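Local coordinates for protein metazoan TIR-STING fusion (Crassostrea gigas, PDB 6WT6) that joins a TIR domain to a STING-type ligand-binding domain in one chain, a fusion architecture of the STING family, at residues F179-P193 with F309-C323. Sequence-based numbering, arbitrary orientation.
Sequences FAWGYYYGYLKIILP and FYLTLKRILDTDPEC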
loop_
_atom_site.group_PDB
_atom_site.type_symbol
_atom_site.label_atom_id
_atom_site.label_comp_id
_atom_site.label_asym_id
_atom_site.label_seq_id
_atom_site.Cartn_x
_atom_site.Cartn_y
_atom_site.Cartn_z
ATOM N N PHE A 179 -2.963 -2.291 0.251
ATOM C CA PHE A 179 -3.901 -3.349 -0.112
ATOM C C PHE A 179 -4.760 -3.752 1.080
ATOM O O PHE A 179 -5.993 -3.798 0.982
ATOM C CB PHE A 179 -3.146 -4.571 -0.656
ATOM C CG PHE A 179 -2.657 -4.417 -2.078
ATOM C CD1 PHE A 179 -2.977 -3.299 -2.829
ATOM C CD2 PHE A 179 -1.888 -5.410 -2.665
ATOM C CE1 PHE A 179 -2.523 -3.169 -4.133
ATOM C CE2 PHE A 179 -1.438 -5.285 -3.972
ATOM C CZ PHE A 179 -1.755 -4.163 -4.704
ATOM N N ALA A 180 -4.123 -4.040 2.221
ATOM C CA ALA A 180 -4.839 -4.603 3.364
ATOM C C ALA A 180 -5.825 -3.603 3.963
ATOM O O ALA A 180 -6.999 -3.929 4.172
ATOM C CB ALA A 180 -3.845 -5.078 4.425
ATOM N N TRP A 181 -5.369 -2.385 4.257
ATOM C CA TRP A 181 -6.274 -1.391 4.836
ATOM C C TRP A 181 -7.380 -1.010 3.857
ATOM O O TRP A 181 -8.531 -0.809 4.260
ATOM C CB TRP A 181 -5.497 -0.151 5.278
ATOM C CG TRP A 181 -4.715 -0.357 6.544
ATOM C CD1 TRP A 181 -3.362 -0.491 6.659
ATOM C CD2 TRP A 181 -5.243 -0.459 7.872
ATOM N NE1 TRP A 181 -3.014 -0.664 7.978
ATOM C CE2 TRP A 181 -4.150 -0.650 8.743
ATOM C CE3 TRP A 181 -6.534 -0.405 8.410
ATOM C CZ2 TRP A 181 -4.306 -0.788 10.121
ATOM C CZ3 TRP A 181 -6.686 -0.543 9.781
ATOM C CH2 TRP A 181 -5.579 -0.729 10.620
ATOM N N GLY A 182 -7.056 -0.924 2.563
ATOM C CA GLY A 182 -8.080 -0.628 1.572
ATOM C C GLY A 182 -9.101 -1.743 1.425
ATOM O O GLY A 182 -10.289 -1.487 1.215
ATOM N N TYR A 183 -8.652 -2.995 1.528
ATOM C CA TYR A 183 -9.570 -4.128 1.452
ATOM C C TYR A 183 -10.402 -4.237 2.723
ATOM O O TYR A 183 -11.586 -4.590 2.666
ATOM C CB TYR A 183 -8.772 -5.410 1.189
ATOM C CG TYR A 183 -9.574 -6.676 0.950
ATOM C CD1 TYR A 183 -10.635 -6.704 0.052
ATOM C CD2 TYR A 183 -9.225 -7.862 1.585
ATOM C CE1 TYR A 183 -11.348 -7.876 -0.180
ATOM C CE2 TYR A 183 -9.924 -9.032 1.360
ATOM C CZ TYR A 183 -10.979 -9.037 0.482
ATOM O OH TYR A 183 -11.662 -10.214 0.279
ATOM N N TYR A 184 -9.803 -3.916 3.869
ATOM C CA TYR A 184 -10.501 -3.875 5.148
ATOM C C TYR A 184 -11.607 -2.824 5.144
ATOM O O TYR A 184 -12.791 -3.172 5.105
ATOM C CB TYR A 184 -9.499 -3.605 6.273
ATOM C CG TYR A 184 -10.092 -3.509 7.657
ATOM C CD1 TYR A 184 -10.640 -4.621 8.281
ATOM C CD2 TYR A 184 -10.080 -2.308 8.353
ATOM C CE1 TYR A 184 -11.173 -4.537 9.553
ATOM C CE2 TYR A 184 -10.609 -2.214 9.629
ATOM C CZ TYR A 184 -11.154 -3.327 10.222
ATOM O OH TYR A 184 -11.680 -3.236 11.487
ATOM N N TYR A 185 -11.238 -1.537 5.163
ATOM C CA TYR A 185 -12.242 -0.481 5.303
ATOM C C TYR A 185 -13.144 -0.348 4.087
ATOM O O TYR A 185 -14.264 0.154 4.220
ATOM C CB TYR A 185 -11.581 0.875 5.591
ATOM C CG TYR A 185 -11.257 1.088 7.047
ATOM C CD1 TYR A 185 -12.269 1.242 7.988
ATOM C CD2 TYR A 185 -9.943 1.123 7.483
ATOM C CE1 TYR A 185 -11.976 1.428 9.327
ATOM C CE2 TYR A 185 -9.643 1.313 8.813
ATOM C CZ TYR A 185 -10.662 1.462 9.727
ATOM O OH TYR A 185 -10.352 1.644 11.046
ATOM N N GLY A 186 -12.686 -0.771 2.912
ATOM C CA GLY A 186 -13.527 -0.666 1.738
ATOM C C GLY A 186 -14.504 -1.800 1.546
ATOM O O GLY A 186 -15.393 -1.691 0.699
ATOM N N TYR A 187 -14.385 -2.878 2.322
ATOM C CA TYR A 187 -15.167 -4.078 2.045
ATOM C C TYR A 187 -15.348 -4.964 3.273
ATOM O O TYR A 187 -16.473 -5.141 3.752
ATOM C CB TYR A 187 -14.504 -4.880 0.912
ATOM C CG TYR A 187 -15.256 -6.126 0.501
ATOM C CD1 TYR A 187 -16.523 -6.042 -0.066
ATOM C CD2 TYR A 187 -14.696 -7.385 0.661
ATOM C CE1 TYR A 187 -17.218 -7.183 -0.449
ATOM C CE2 TYR A 187 -15.382 -8.533 0.273
ATOM C CZ TYR A 187 -16.640 -8.424 -0.276
ATOM O OH TYR A 187 -17.328 -9.554 -0.658
ATOM N N LEU A 188 -14.248 -5.542 3.776
ATOM C CA LEU A 188 -14.356 -6.532 4.845
ATOM C C LEU A 188 -15.002 -5.934 6.091
ATOM O O LEU A 188 -15.916 -6.529 6.673
ATOM C CB LEU A 188 -12.977 -7.118 5.163
ATOM C CG LEU A 188 -12.361 -8.061 4.112
ATOM C CD1 LEU A 188 -11.104 -8.753 4.644
ATOM C CD2 LEU A 188 -13.376 -9.089 3.639
ATOM N N LYS A 189 -14.559 -4.742 6.501
ATOM C CA LYS A 189 -15.127 -4.080 7.675
ATOM C C LYS A 189 -16.622 -3.821 7.517
ATOM O O LYS A 189 -17.341 -3.748 8.522
ATOM C CB LYS A 189 -14.380 -2.769 7.947
ATOM C CG LYS A 189 -14.850 -1.976 9.164
ATOM C CD LYS A 189 -14.750 -2.783 10.454
ATOM C CE LYS A 189 -15.036 -1.913 11.668
ATOM N NZ LYS A 189 -14.987 -2.674 12.946
ATOM N N ILE A 190 -17.110 -3.722 6.280
ATOM C CA ILE A 190 -18.522 -3.440 6.044
ATOM C C ILE A 190 -19.363 -4.710 6.145
ATOM O O ILE A 190 -20.420 -4.721 6.786
ATOM C CB ILE A 190 -18.701 -2.759 4.675
ATOM C CG1 ILE A 190 -17.837 -1.504 4.592
ATOM C CG2 ILE A 190 -20.166 -2.428 4.431
ATOM C CD1 ILE A 190 -17.727 -0.926 3.191
ATOM N N ILE A 191 -18.904 -5.807 5.533
ATOM C CA ILE A 191 -19.753 -6.981 5.356
ATOM C C ILE A 191 -19.530 -8.039 6.435
ATOM O O ILE A 191 -20.478 -8.724 6.836
ATOM C CB ILE A 191 -19.560 -7.574 3.945
ATOM C CG1 ILE A 191 -18.104 -7.972 3.703
ATOM C CG2 ILE A 191 -20.007 -6.575 2.882
ATOM C CD1 ILE A 191 -17.899 -9.459 3.586
ATOM N N LEU A 192 -18.295 -8.175 6.928
ATOM C CA LEU A 192 -17.991 -9.258 7.866
ATOM C C LEU A 192 -18.726 -9.175 9.206
ATOM O O LEU A 192 -19.172 -10.231 9.690
ATOM C CB LEU A 192 -16.478 -9.340 8.116
ATOM C CG LEU A 192 -15.545 -9.885 7.021
ATOM C CD1 LEU A 192 -14.162 -10.196 7.595
ATOM C CD2 LEU A 192 -16.126 -11.115 6.320
ATOM N N PRO A 193 -18.869 -8.004 9.862
ATOM C CA PRO A 193 -19.400 -7.998 11.241
ATOM C C PRO A 193 -20.707 -8.748 11.441
ATOM O O PRO A 193 -20.868 -9.406 12.476
ATOM C CB PRO A 193 -19.561 -6.501 11.537
ATOM C CG PRO A 193 -18.494 -5.867 10.745
ATOM C CD PRO A 193 -18.416 -6.657 9.466
ATOM N N PHE A 309 1.149 -8.834 2.463
ATOM C CA PHE A 309 -0.271 -8.506 2.420
ATOM C C PHE A 309 -1.079 -9.491 3.254
ATOM O O PHE A 309 -1.933 -9.093 4.057
ATOM C CB PHE A 309 -0.767 -8.497 0.972
ATOM C CG PHE A 309 -2.270 -8.591 0.847
ATOM C CD1 PHE A 309 -3.083 -7.512 1.191
ATOM C CD2 PHE A 309 -2.871 -9.751 0.394
ATOM C CE1 PHE A 309 -4.462 -7.597 1.071
ATOM C CE2 PHE A 309 -4.249 -9.842 0.277
ATOM C CZ PHE A 309 -5.047 -8.762 0.619
ATOM N N TYR A 310 -0.816 -10.785 3.069
ATOM C CA TYR A 310 -1.521 -11.826 3.809
ATOM C C TYR A 310 -1.347 -11.645 5.311
ATOM O O TYR A 310 -2.311 -11.747 6.077
ATOM C CB TYR A 310 -1.004 -13.192 3.346
ATOM C CG TYR A 310 -1.597 -14.398 4.033
ATOM C CD1 TYR A 310 -2.950 -14.687 3.932
ATOM C CD2 TYR A 310 -0.793 -15.272 4.748
ATOM C CE1 TYR A 310 -3.484 -15.799 4.549
ATOM C CE2 TYR A 310 -1.318 -16.384 5.366
ATOM C CZ TYR A 310 -2.664 -16.644 5.262
ATOM O OH TYR A 310 -3.192 -17.752 5.879
ATOM N N LEU A 311 -0.124 -11.344 5.745
ATOM C CA LEU A 311 0.145 -11.147 7.163
ATOM C C LEU A 311 -0.512 -9.873 7.691
ATOM O O LEU A 311 -1.064 -9.865 8.798
ATOM C CB LEU A 311 1.655 -11.111 7.385
ATOM C CG LEU A 311 2.202 -10.799 8.774
ATOM C CD1 LEU A 311 1.602 -11.740 9.806
ATOM C CD2 LEU A 311 3.720 -10.913 8.753
ATOM N N THR A 312 -0.460 -8.787 6.916
ATOM C CA THR A 312 -1.022 -7.525 7.388
ATOM C C THR A 312 -2.540 -7.601 7.490
ATOM O O THR A 312 -3.132 -7.089 8.448
ATOM C CB THR A 312 -0.607 -6.381 6.463
ATOM O OG1 THR A 312 0.820 -6.358 6.338
ATOM C CG2 THR A 312 -1.079 -5.049 7.031
ATOM N N LEU A 313 -3.187 -8.237 6.511
ATOM C CA LEU A 313 -4.634 -8.403 6.574
ATOM C C LEU A 313 -5.038 -9.214 7.801
ATOM O O LEU A 313 -6.042 -8.907 8.455
ATOM C CB LEU A 313 -5.139 -9.067 5.290
ATOM C CG LEU A 313 -6.654 -9.201 5.110
ATOM C CD1 LEU A 313 -7.346 -7.836 5.144
ATOM C CD2 LEU A 313 -6.981 -9.933 3.816
ATOM N N LYS A 314 -4.254 -10.238 8.146
ATOM C CA LYS A 314 -4.611 -11.067 9.294
ATOM C C LYS A 314 -4.389 -10.337 10.614
ATOM O O LYS A 314 -5.109 -10.593 11.584
ATOM C CB LYS A 314 -3.826 -12.376 9.255
ATOM C CG LYS A 314 -4.234 -13.274 8.103
ATOM C CD LYS A 314 -3.251 -14.415 7.895
ATOM C CE LYS A 314 -3.580 -15.603 8.781
ATOM N NZ LYS A 314 -2.733 -15.647 9.995
ATOM N N ARG A 315 -3.409 -9.432 10.676
ATOM C CA ARG A 315 -3.230 -8.633 11.883
ATOM C C ARG A 315 -4.417 -7.703 12.101
ATOM O O ARG A 315 -4.885 -7.532 13.232
ATOM C CB ARG A 315 -1.937 -7.819 11.801
ATOM C CG ARG A 315 -0.674 -8.636 11.609
ATOM C CD ARG A 315 0.404 -8.190 12.576
ATOM N NE ARG A 315 1.729 -8.661 12.190
ATOM C CZ ARG A 315 2.647 -7.895 11.610
ATOM N NH1 ARG A 315 2.379 -6.621 11.354
ATOM N NH2 ARG A 315 3.832 -8.397 11.292
ATOM N N ILE A 316 -4.916 -7.092 11.024
ATOM C CA ILE A 316 -6.034 -6.162 11.141
ATOM C C ILE A 316 -7.307 -6.903 11.527
ATOM O O ILE A 316 -8.042 -6.476 12.425
ATOM C CB ILE A 316 -6.209 -5.384 9.826
ATOM C CG1 ILE A 316 -4.949 -4.577 9.511
ATOM C CG2 ILE A 316 -7.431 -4.483 9.897
ATOM C CD1 ILE A 316 -4.943 -4.005 8.121
ATOM N N LEU A 317 -7.586 -8.023 10.856
ATOM C CA LEU A 317 -8.818 -8.760 11.122
ATOM C C LEU A 317 -8.840 -9.314 12.542
ATOM O O LEU A 317 -9.861 -9.214 13.236
ATOM C CB LEU A 317 -8.994 -9.887 10.101
ATOM C CG LEU A 317 -9.248 -9.476 8.643
ATOM C CD1 LEU A 317 -9.216 -10.685 7.717
ATOM C CD2 LEU A 317 -10.568 -8.732 8.493
ATOM N N ASP A 318 -7.727 -9.896 13.000
ATOM C CA ASP A 318 -7.693 -10.450 14.350
ATOM C C ASP A 318 -7.654 -9.371 15.422
ATOM O O ASP A 318 -7.983 -9.651 16.578
ATOM C CB ASP A 318 -6.502 -11.394 14.512
ATOM C CG ASP A 318 -6.702 -12.702 13.785
ATOM O OD1 ASP A 318 -7.867 -13.041 13.490
ATOM O OD2 ASP A 318 -5.700 -13.393 13.506
ATOM N N THR A 319 -7.257 -8.149 15.068
ATOM C CA THR A 319 -7.338 -7.035 16.005
ATOM C C THR A 319 -8.781 -6.592 16.221
ATOM O O THR A 319 -9.139 -6.155 17.322
ATOM C CB THR A 319 -6.478 -5.875 15.489
ATOM O OG1 THR A 319 -5.103 -6.123 15.805
ATOM C CG2 THR A 319 -6.909 -4.536 16.087
ATOM N N ASP A 320 -9.624 -6.726 15.197
ATOM C CA ASP A 320 -11.000 -6.257 15.254
ATOM C C ASP A 320 -11.894 -7.384 15.758
ATOM O O ASP A 320 -12.055 -8.390 15.053
ATOM C CB ASP A 320 -11.448 -5.783 13.879
ATOM C CG ASP A 320 -12.808 -5.129 13.890
ATOM O OD1 ASP A 320 -13.506 -5.197 14.922
ATOM O OD2 ASP A 320 -13.179 -4.537 12.856
ATOM N N PRO A 321 -12.497 -7.261 16.943
ATOM C CA PRO A 321 -13.243 -8.401 17.505
ATOM C C PRO A 321 -14.498 -8.769 16.730
ATOM O O PRO A 321 -14.912 -9.934 16.773
ATOM C CB PRO A 321 -13.576 -7.933 18.931
ATOM C CG PRO A 321 -12.556 -6.865 19.226
ATOM C CD PRO A 321 -12.344 -6.167 17.917
ATOM N N GLU A 322 -15.121 -7.826 16.029
ATOM C CA GLU A 322 -16.313 -8.122 15.246
ATOM C C GLU A 322 -15.993 -8.603 13.834
ATOM O O GLU A 322 -16.921 -8.919 13.081
ATOM C CB GLU A 322 -17.232 -6.886 15.181
ATOM C CG GLU A 322 -16.630 -5.666 14.496
ATOM C CD GLU A 322 -17.655 -4.572 14.233
ATOM O OE1 GLU A 322 -18.790 -4.673 14.744
ATOM O OE2 GLU A 322 -17.328 -3.609 13.508
ATOM N N CYS A 323 -14.715 -8.675 13.457
ATOM C CA CYS A 323 -14.312 -9.198 12.156
ATOM C C CYS A 323 -13.501 -10.481 12.232
ATOM O O CYS A 323 -13.547 -11.274 11.287
ATOM C CB CYS A 323 -13.494 -8.157 11.373
ATOM S SG CYS A 323 -14.474 -6.853 10.594
#
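Ile316 is wedged between two aromatic rings of the facing helix, each met by a different methyl. In this STING ligand-binding domain, segments 179-193 and 309-319, which lie on helices 176-204 and 299-319, run in broadly the same direction, crossing at -40° with a closest axis approach of 8.9 Å. Ile316 CD1 sits over the five-membered ring of Trp181, 3.6 Å from its centroid, and Ile316 CG2 lies over Tyr184, 8° off the ring normal; both are CH-pi contacts. With CG1 anti to the carbonyl carbon and CG2 anti to the backbone N (chi1 -61°), the two branches diverge toward the two rings. The opposite face of Tyr184 is covered by Lys189 CB, so the ring is clamped on both sides. Ala180, a small knob among Phe309, Thr312, Leu313 and Ile316, permits close backbone approach: Ala180 CA lies 5.0 Å from Leu313 CA. Leu317 CD2 meets Leu188 and Leu192, and Cys327 of strand 327-332 touches Leu192 and Leu317. Beyond the helix end, Asp320 OD1 accepts from Glu322 N in an Asx turn, while Tyr184 OH donates to Asp320 OD2 at 2.4 Å, very short and so of doubtful exact length. Lys189 bridges both acids: its NZ reaches Asp320 OD2 on the syn side at 2.6 Å and Glu322 OE2 on the anti side at 2.6 Å.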